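Local coordinates for coiled-coil quantitatively-enriched protein 1 (Schizosaccharomyces pombe, PDB 7CUJ) that links telomeres to the meiotic centrosome during meiotic nuclear reorganisation and is required for telomere length regulation and chromosome segregation, at residues E273-S276 and S277-K281; L107-L110 and F111-L114; V289-W292 and L293-E297. All blocks are in the same frame, centred on the assembly; numbering follows the deposited sequence.

Contact 1: residues E273-S276 and S277-K281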
loop_
_atom_site.group_PDB
_atom_site.type_symbol
_atom_site.label_atom_id
_atom_site.label_comp_id
_atom_site.label_asym_id
_atom_site.label_seq_id
_atom_site.Cartn_x
_atom_site.Cartn_y
_atom_site.Cartn_z
ATOM N N GLU A 273 11.995 5.538 -26.896
ATOM C CA GLU A 273 13.338 5.263 -26.401
ATOM C C GLU A 273 13.980 6.503 -25.769
ATOM O O GLU A 273 13.411 7.098 -24.855
ATOM C CB GLU A 273 14.191 4.641 -27.512
ATOM C CG GLU A 273 13.664 3.305 -28.011
ATOM C CD GLU A 273 14.552 2.572 -29.003
ATOM O OE1 GLU A 273 15.452 3.215 -29.587
ATOM O OE2 GLU A 273 14.344 1.356 -29.187
ATOM N N SER A 274 15.172 6.875 -26.266
ATOM C CA SER A 274 16.110 7.761 -25.584
ATOM C C SER A 274 15.953 9.216 -26.030
ATOM O O SER A 274 15.161 9.511 -26.923
ATOM C CB SER A 274 17.530 7.285 -25.776
ATOM O OG SER A 274 17.676 5.935 -25.359
ATOM N N HIS A 275 16.744 10.108 -25.411
ATOM C CA HIS A 275 16.605 11.553 -25.544
ATOM C C HIS A 275 16.804 12.007 -26.990
ATOM O O HIS A 275 16.048 12.844 -27.480
ATOM C CB HIS A 275 17.528 12.296 -24.563
ATOM C CG HIS A 275 17.395 13.785 -24.612
ATOM N ND1 HIS A 275 16.166 14.418 -24.675
ATOM C CD2 HIS A 275 18.324 14.767 -24.593
ATOM C CE1 HIS A 275 16.345 15.724 -24.704
ATOM N NE2 HIS A 275 17.661 15.964 -24.653
ATOM N N SER A 276 17.826 11.457 -27.656
ATOM C CA SER A 276 18.135 11.815 -29.032
ATOM C C SER A 276 16.960 11.471 -29.946
ATOM O O SER A 276 16.516 12.311 -30.726
ATOM C CB SER A 276 19.410 11.153 -29.492
ATOM O OG SER A 276 19.304 9.741 -29.415
ATOM N N SER A 277 16.454 10.238 -29.813
ATOM C CA SER A 277 15.413 9.705 -30.679
ATOM C C SER A 277 14.086 10.436 -30.476
ATOM O O SER A 277 13.344 10.631 -31.436
ATOM C CB SER A 277 15.267 8.212 -30.512
ATOM O OG SER A 277 15.140 7.861 -29.143
ATOM N N ILE A 278 13.802 10.839 -29.228
ATOM C CA ILE A 278 12.594 11.582 -28.894
ATOM C C ILE A 278 12.587 12.904 -29.660
ATOM O O ILE A 278 11.573 13.271 -30.250
ATOM C CB ILE A 278 12.459 11.785 -27.370
ATOM C CG1 ILE A 278 12.070 10.487 -26.657
ATOM C CG2 ILE A 278 11.481 12.910 -27.051
ATOM C CD1 ILE A 278 12.217 10.531 -25.152
ATOM N N THR A 279 13.732 13.598 -29.649
ATOM C CA THR A 279 13.883 14.895 -30.291
ATOM C C THR A 279 13.636 14.775 -31.795
ATOM O O THR A 279 12.941 15.610 -32.369
ATOM C CB THR A 279 15.256 15.512 -29.990
ATOM O OG1 THR A 279 15.535 15.330 -28.601
ATOM C CG2 THR A 279 15.337 16.981 -30.345
ATOM N N GLU A 280 14.212 13.733 -32.411
ATOM C CA GLU A 280 14.070 13.471 -33.836
ATOM C C GLU A 280 12.595 13.303 -34.188
ATOM O O GLU A 280 12.101 13.952 -35.108
ATOM C CB GLU A 280 14.827 12.202 -34.234
ATOM C CG GLU A 280 16.306 12.415 -34.495
ATOM C CD GLU A 280 17.065 11.128 -34.772
ATOM O OE1 GLU A 280 17.629 11.002 -35.875
ATOM O OE2 GLU A 280 17.092 10.254 -33.879
ATOM N N LYS A 281 11.912 12.423 -33.443
ATOM C CA LYS A 281 10.517 12.084 -33.685
ATOM C C LYS A 281 9.645 13.327 -33.526
ATOM O O LYS A 281 8.749 13.554 -34.337
ATOM C CB LYS A 281 10.055 10.976 -32.732
ATOM C CG LYS A 281 10.624 9.591 -33.007
ATOM C CD LYS A 281 10.487 8.651 -31.825
ATOM C CE LYS A 281 11.237 7.347 -32.005
ATOM N NZ LYS A 281 11.258 6.549 -30.756
#

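Contact 2: residues L107-L110 and F111-L114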
loop_
_atom_site.group_PDB
_atom_site.type_symbol
_atom_site.label_atom_id
_atom_site.label_comp_id
_atom_site.label_asym_id
_atom_site.label_seq_id
_atom_site.Cartn_x
_atom_site.Cartn_y
_atom_site.Cartn_z
ATOM N N LEU A 107 5.740 22.388 -29.649
ATOM C CA LEU A 107 5.198 23.721 -29.863
ATOM C C LEU A 107 6.276 24.652 -30.416
ATOM O O LEU A 107 5.986 25.499 -31.258
ATOM C CB LEU A 107 4.609 24.246 -28.550
ATOM C CG LEU A 107 3.280 23.618 -28.128
ATOM C CD1 LEU A 107 2.917 24.022 -26.709
ATOM C CD2 LEU A 107 2.160 23.992 -29.089
ATOM N N GLN A 108 7.517 24.471 -29.949
ATOM C CA GLN A 108 8.650 25.263 -30.402
ATOM C C GLN A 108 8.901 24.999 -31.884
ATOM O O GLN A 108 8.998 25.937 -32.673
ATOM C CB GLN A 108 9.899 24.916 -29.589
ATOM C CG GLN A 108 11.088 25.828 -29.861
ATOM C CD GLN A 108 12.402 25.130 -29.609
ATOM O OE1 GLN A 108 12.844 24.291 -30.391
ATOM N NE2 GLN A 108 13.045 25.481 -28.508
ATOM N N GLU A 109 8.998 23.712 -32.242
ATOM C CA GLU A 109 9.397 23.287 -33.575
ATOM C C GLU A 109 8.269 23.532 -34.575
ATOM O O GLU A 109 8.528 23.643 -35.771
ATOM C CB GLU A 109 9.826 21.818 -33.580
ATOM C CG GLU A 109 11.088 21.538 -32.780
ATOM C CD GLU A 109 12.388 22.109 -33.328
ATOM O OE1 GLU A 109 12.450 22.408 -34.542
ATOM O OE2 GLU A 109 13.343 22.243 -32.535
ATOM N N LEU A 110 7.028 23.613 -34.077
ATOM C CA LEU A 110 5.882 23.877 -34.934
ATOM C C LEU A 110 5.999 25.280 -35.525
ATOM O O LEU A 110 5.926 25.442 -36.740
ATOM C CB LEU A 110 4.580 23.711 -34.143
ATOM C CG LEU A 110 3.290 23.905 -34.944
ATOM C CD1 LEU A 110 3.090 22.780 -35.950
ATOM C CD2 LEU A 110 2.086 24.014 -34.020
ATOM N N PHE A 111 6.192 26.279 -34.654
ATOM C CA PHE A 111 6.248 27.675 -35.063
ATOM C C PHE A 111 7.554 27.970 -35.799
ATOM O O PHE A 111 7.596 28.856 -36.650
ATOM C CB PHE A 111 6.012 28.601 -33.868
ATOM C CG PHE A 111 4.595 28.598 -33.354
ATOM C CD1 PHE A 111 3.582 29.232 -34.057
ATOM C CD2 PHE A 111 4.270 27.954 -32.169
ATOM C CE1 PHE A 111 2.277 29.225 -33.588
ATOM C CE2 PHE A 111 2.964 27.946 -31.700
ATOM C CZ PHE A 111 1.970 28.581 -32.410
ATOM N N LYS A 112 8.604 27.211 -35.463
ATOM C CA LYS A 112 9.909 27.309 -36.096
ATOM C C LYS A 112 9.784 27.005 -37.588
ATOM O O LYS A 112 10.461 27.626 -38.406
ATOM C CB LYS A 112 10.873 26.320 -35.433
ATOM C CG LYS A 112 12.348 26.700 -35.459
ATOM C CD LYS A 112 13.194 25.760 -34.627
ATOM C CE LYS A 112 14.466 26.397 -34.107
ATOM N NZ LYS A 112 15.053 25.606 -32.999
ATOM N N ASN A 113 8.911 26.046 -37.924
ATOM C CA ASN A 113 8.735 25.566 -39.286
ATOM C C ASN A 113 7.458 26.140 -39.898
ATOM O O ASN A 113 7.131 25.826 -41.039
ATOM C CB ASN A 113 8.732 24.036 -39.357
ATOM C CG ASN A 113 10.108 23.428 -39.182
ATOM O OD1 ASN A 113 11.001 23.650 -39.999
ATOM N ND2 ASN A 113 10.286 22.653 -38.125
ATOM N N LEU A 114 6.740 26.976 -39.136
ATOM C CA LEU A 114 5.527 27.603 -39.638
ATOM C C LEU A 114 5.858 28.984 -40.200
ATOM O O LEU A 114 5.232 29.421 -41.165
ATOM C CB LEU A 114 4.479 27.674 -38.522
ATOM C CG LEU A 114 3.016 27.624 -38.967
ATOM C CD1 LEU A 114 2.759 26.456 -39.909
ATOM C CD2 LEU A 114 2.097 27.534 -37.758
#

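Contact 3: residues V289-W292 and L293-E297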
loop_
_atom_site.group_PDB
_atom_site.type_symbol
_atom_site.label_atom_id
_atom_site.label_comp_id
_atom_site.label_asym_id
_atom_site.label_seq_id
_atom_site.Cartn_x
_atom_site.Cartn_y
_atom_site.Cartn_z
ATOM N N VAL A 289 3.077 18.455 -39.252
ATOM C CA VAL A 289 1.846 19.125 -38.856
ATOM C C VAL A 289 1.853 20.547 -39.415
ATOM O O VAL A 289 0.831 21.022 -39.908
ATOM C CB VAL A 289 1.631 19.094 -37.327
ATOM C CG1 VAL A 289 0.467 19.969 -36.885
ATOM C CG2 VAL A 289 1.442 17.677 -36.807
ATOM N N ALA A 290 3.014 21.209 -39.340
ATOM C CA ALA A 290 3.171 22.562 -39.852
ATOM C C ALA A 290 2.875 22.568 -41.349
ATOM O O ALA A 290 1.995 23.297 -41.805
ATOM C CB ALA A 290 4.559 23.077 -39.550
ATOM N N THR A 291 3.603 21.718 -42.087
ATOM C CA THR A 291 3.410 21.513 -43.513
ATOM C C THR A 291 1.926 21.306 -43.801
ATOM O O THR A 291 1.391 21.879 -44.745
ATOM C CB THR A 291 4.250 20.330 -44.012
ATOM O OG1 THR A 291 5.608 20.573 -43.643
ATOM C CG2 THR A 291 4.156 20.112 -45.506
ATOM N N TRP A 292 1.274 20.499 -42.958
ATOM C CA TRP A 292 -0.127 20.154 -43.125
ATOM C C TRP A 292 -1.020 21.387 -42.981
ATOM O O TRP A 292 -1.969 21.550 -43.747
ATOM C CB TRP A 292 -0.528 19.046 -42.147
ATOM C CG TRP A 292 -1.968 18.664 -42.268
ATOM C CD1 TRP A 292 -2.531 17.900 -43.248
ATOM C CD2 TRP A 292 -3.038 19.047 -41.385
ATOM N NE1 TRP A 292 -3.877 17.775 -43.032
ATOM C CE2 TRP A 292 -4.218 18.464 -41.897
ATOM C CE3 TRP A 292 -3.116 19.814 -40.216
ATOM C CZ2 TRP A 292 -5.457 18.624 -41.277
ATOM C CZ3 TRP A 292 -4.341 19.976 -39.605
ATOM C CH2 TRP A 292 -5.494 19.388 -40.132
ATOM N N LEU A 293 -0.710 22.241 -41.995
ATOM C CA LEU A 293 -1.500 23.431 -41.708
ATOM C C LEU A 293 -1.352 24.458 -42.830
ATOM O O LEU A 293 -2.297 25.186 -43.133
ATOM C CB LEU A 293 -1.059 24.023 -40.365
ATOM C CG LEU A 293 -1.569 23.309 -39.114
ATOM C CD1 LEU A 293 -0.770 23.738 -37.894
ATOM C CD2 LEU A 293 -3.050 23.577 -38.895
ATOM N N LYS A 294 -0.156 24.508 -43.433
ATOM C CA LYS A 294 0.157 25.427 -44.516
ATOM C C LYS A 294 -0.703 25.110 -45.738
ATOM O O LYS A 294 -1.036 26.010 -46.504
ATOM C CB LYS A 294 1.635 25.318 -44.905
ATOM C CG LYS A 294 2.633 25.887 -43.907
ATOM C CD LYS A 294 4.058 25.571 -44.300
ATOM C CE LYS A 294 5.077 26.038 -43.285
ATOM N NZ LYS A 294 6.437 25.562 -43.626
ATOM N N ASN A 295 -1.053 23.827 -45.900
ATOM C CA ASN A 295 -1.738 23.332 -47.084
ATOM C C ASN A 295 -3.228 23.134 -46.799
ATOM O O ASN A 295 -3.815 22.141 -47.222
ATOM C CB ASN A 295 -1.086 22.052 -47.626
ATOM C CG ASN A 295 0.415 22.150 -47.822
ATOM O OD1 ASN A 295 1.005 23.220 -47.679
ATOM N ND2 ASN A 295 1.043 21.030 -48.145
ATOM N N GLY A 296 -3.831 24.080 -46.068
ATOM C CA GLY A 296 -5.279 24.214 -45.985
ATOM C C GLY A 296 -5.962 23.166 -45.108
ATOM O O GLY A 296 -7.166 22.952 -45.235
ATOM N N GLU A 297 -5.187 22.536 -44.214
ATOM C CA GLU A 297 -5.661 21.578 -43.219
ATOM C C GLU A 297 -6.653 20.573 -43.815
ATOM O O GLU A 297 -7.812 20.509 -43.405
ATOM C CB GLU A 297 -6.098 22.263 -41.916
ATOM C CG GLU A 297 -7.201 23.305 -42.055
ATOM C CD GLU A 297 -7.267 24.321 -40.922
ATOM O OE1 GLU A 297 -6.255 25.012 -40.685
ATOM O OE2 GLU A 297 -8.330 24.418 -40.276
#

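Contact 1: residues E273-S276 and S277-K281
I278 and S277 fold back on the backbone of E273 and S274, and together they build the N-terminal turn of helix 275-294, the last long helix of the parallel-sheet alpha/beta domain that this fragment of the longer protein forms. The residue at the N-cap, S274, makes no capping bond with its own hydroxyl. Instead its carbonyl works as an acceptor for the turn that follows, taking two bonds. I278 N donates to S274 O over 3.0 Å, in line with the carbonyl (C=O...N angle 164°). S277 OG adds a second bond of 2.8 Å to S274 O from above the carbonyl plane. The S277 hydroxyl is set back toward the preceding turn by its position between its own N and carbonyl carbon (chi1 51°).

The I278 side chain can be followed outward along this backbone. Its CB sits 3.6 Å from S274 O, and CG1 passes nearer to the same oxygen. The terminal CD1 then reaches the previous peptide, 3.6 Å from E273 O. This lays an apolar branch beside two carbonyls, while P17, S102 and S272 pack around the same buried side chain and tie the helix start to the domain.

H275 O is likewise doubly bonded, here by one residue: T279 OG1 and N both donate to it, from opposite faces of its plane. T279 also touches L105 of helix 102-112. Farther out the charged chains are loosely held: K281 extends back until NZ stands 5.5 Å from E273 OE1, a separation at which any attraction is probably weak, and NZ also makes a weak hydrogen bond to S272 OG. T279 OG1 also lies over one face of the H275 imidazole, 4.0 Å from CE1.

Contact 2: residues L107-L110 and F111-L114
E109 and N113 meet where the last turn of helix 102-112 runs out, and one carbonyl there takes two bonds from the same residue. E109 O receives the backbone N of N113 at 3.2 Å and the side-chain ND2 of the same residue at 3.1 Å. The two donors reach the oxygen from opposite faces of its plane, so N113 holds it from both sides. The amide is brought back to the helix because CG of N113 lies beside its own backbone N (chi1 -74°). N113 N also bonds to L110 O, from well above that carbonyl's plane.

Next to this pair of bonds, K112 and E109 run alongside one another. The lysine is extended, and its CD passes 3.4 Å from E109 OE1, while its NZ forms a long salt bridge of 3.8 Å to E109 OE2. The carboxylate comes round to the lysine because the glutamate bends at its second torsion (chi2 -68°). The amide oxygen of Q108 lies close by, 3.7 Å from K112 NZ. One turn back along the helix from F111, L107 O meets the edge of the F111 ring, 3.1 Å from CD2 and near the ring plane; F111 N to the same oxygen is only a weak bond.

The second shell sets these groups in place. E109, L110, N113 and L114 lean on helix 275-294, L107 packs on L135 of helix 129-141 and L124 of strand 121-126, and F111 meets F122 with nearly perpendicular rings. E109 OE2 has a weak, long ion pair with R283. E109 is buried, and Q108 OE1 stands 3.0 Å from E109 OE2, acceptor to acceptor, both of which would tend to oppose a charge there; K112 and R283, at long range, would tend to favour the ionised form, with no single tight salt bridge to decide it.

Contact 3: residues V289-W292 and L293-E297
A Schellman motif closes helix 275-294, joining W292 to E297 across the glycine turn. E297 N reaches back to W292 O over 3.4 Å, the six-to-one bond of the motif, and inside it G296 N bonds to L293 O; both are weak. G296 has positive phi (75°), the left-handed step that reverses the chain after N295 leaves the helix. N295 N also donates to W292 O, from high above the carbonyl plane.

The side chains reinforce the turn. A chi1 of 179° puts the W292 indole where the chain returns, with one face to E297: CA makes a CH-pi contact 3.7 Å from the centroid of the six-membered ring, and E297 CB stands 3.4 Å from W292 CH2. Beyond CB the glutamate leaves the ring, and its OE2 forms a salt bridge with K120. The indole is held from other directions too, since NE1 bonds to N298 O and W302 meets the ring edge-to-face.

L293 crosses the indole obliquely, its CD2 3.9 Å from W292 CZ3, while its CD1 lies 4.1 Å from V289 CG1 one turn back. L207 packs on W292, L293 and E297. An apolar contact between the two residues joined by the six-to-one bond, here tryptophan and the aliphatic base of a glutamate, is the classical companion of a Schellman C-cap.

Contacts 1 and 3 sit near opposite ends of helix 275-294, their centres about 23 Å apart, whereas contact 2 is the end of helix 102-112, which packs against it. Contact 1 is a surface turn in which hydroxyls supplement backbone bonds; contacts 2 and 3 are partly buried, one relying on an asparagine that bonds one carbonyl twice and on charged chains, the other on an aromatic face over a glycine turn. Contacts 2 and 3 also touch directly: K294 NZ bonds to N113 O at 2.7 Å, and L110 CD1 lies 4.0 Å from V289 CG1. Contact 1 touches neither, its nearest atoms to contact 2 being about 6 Å away.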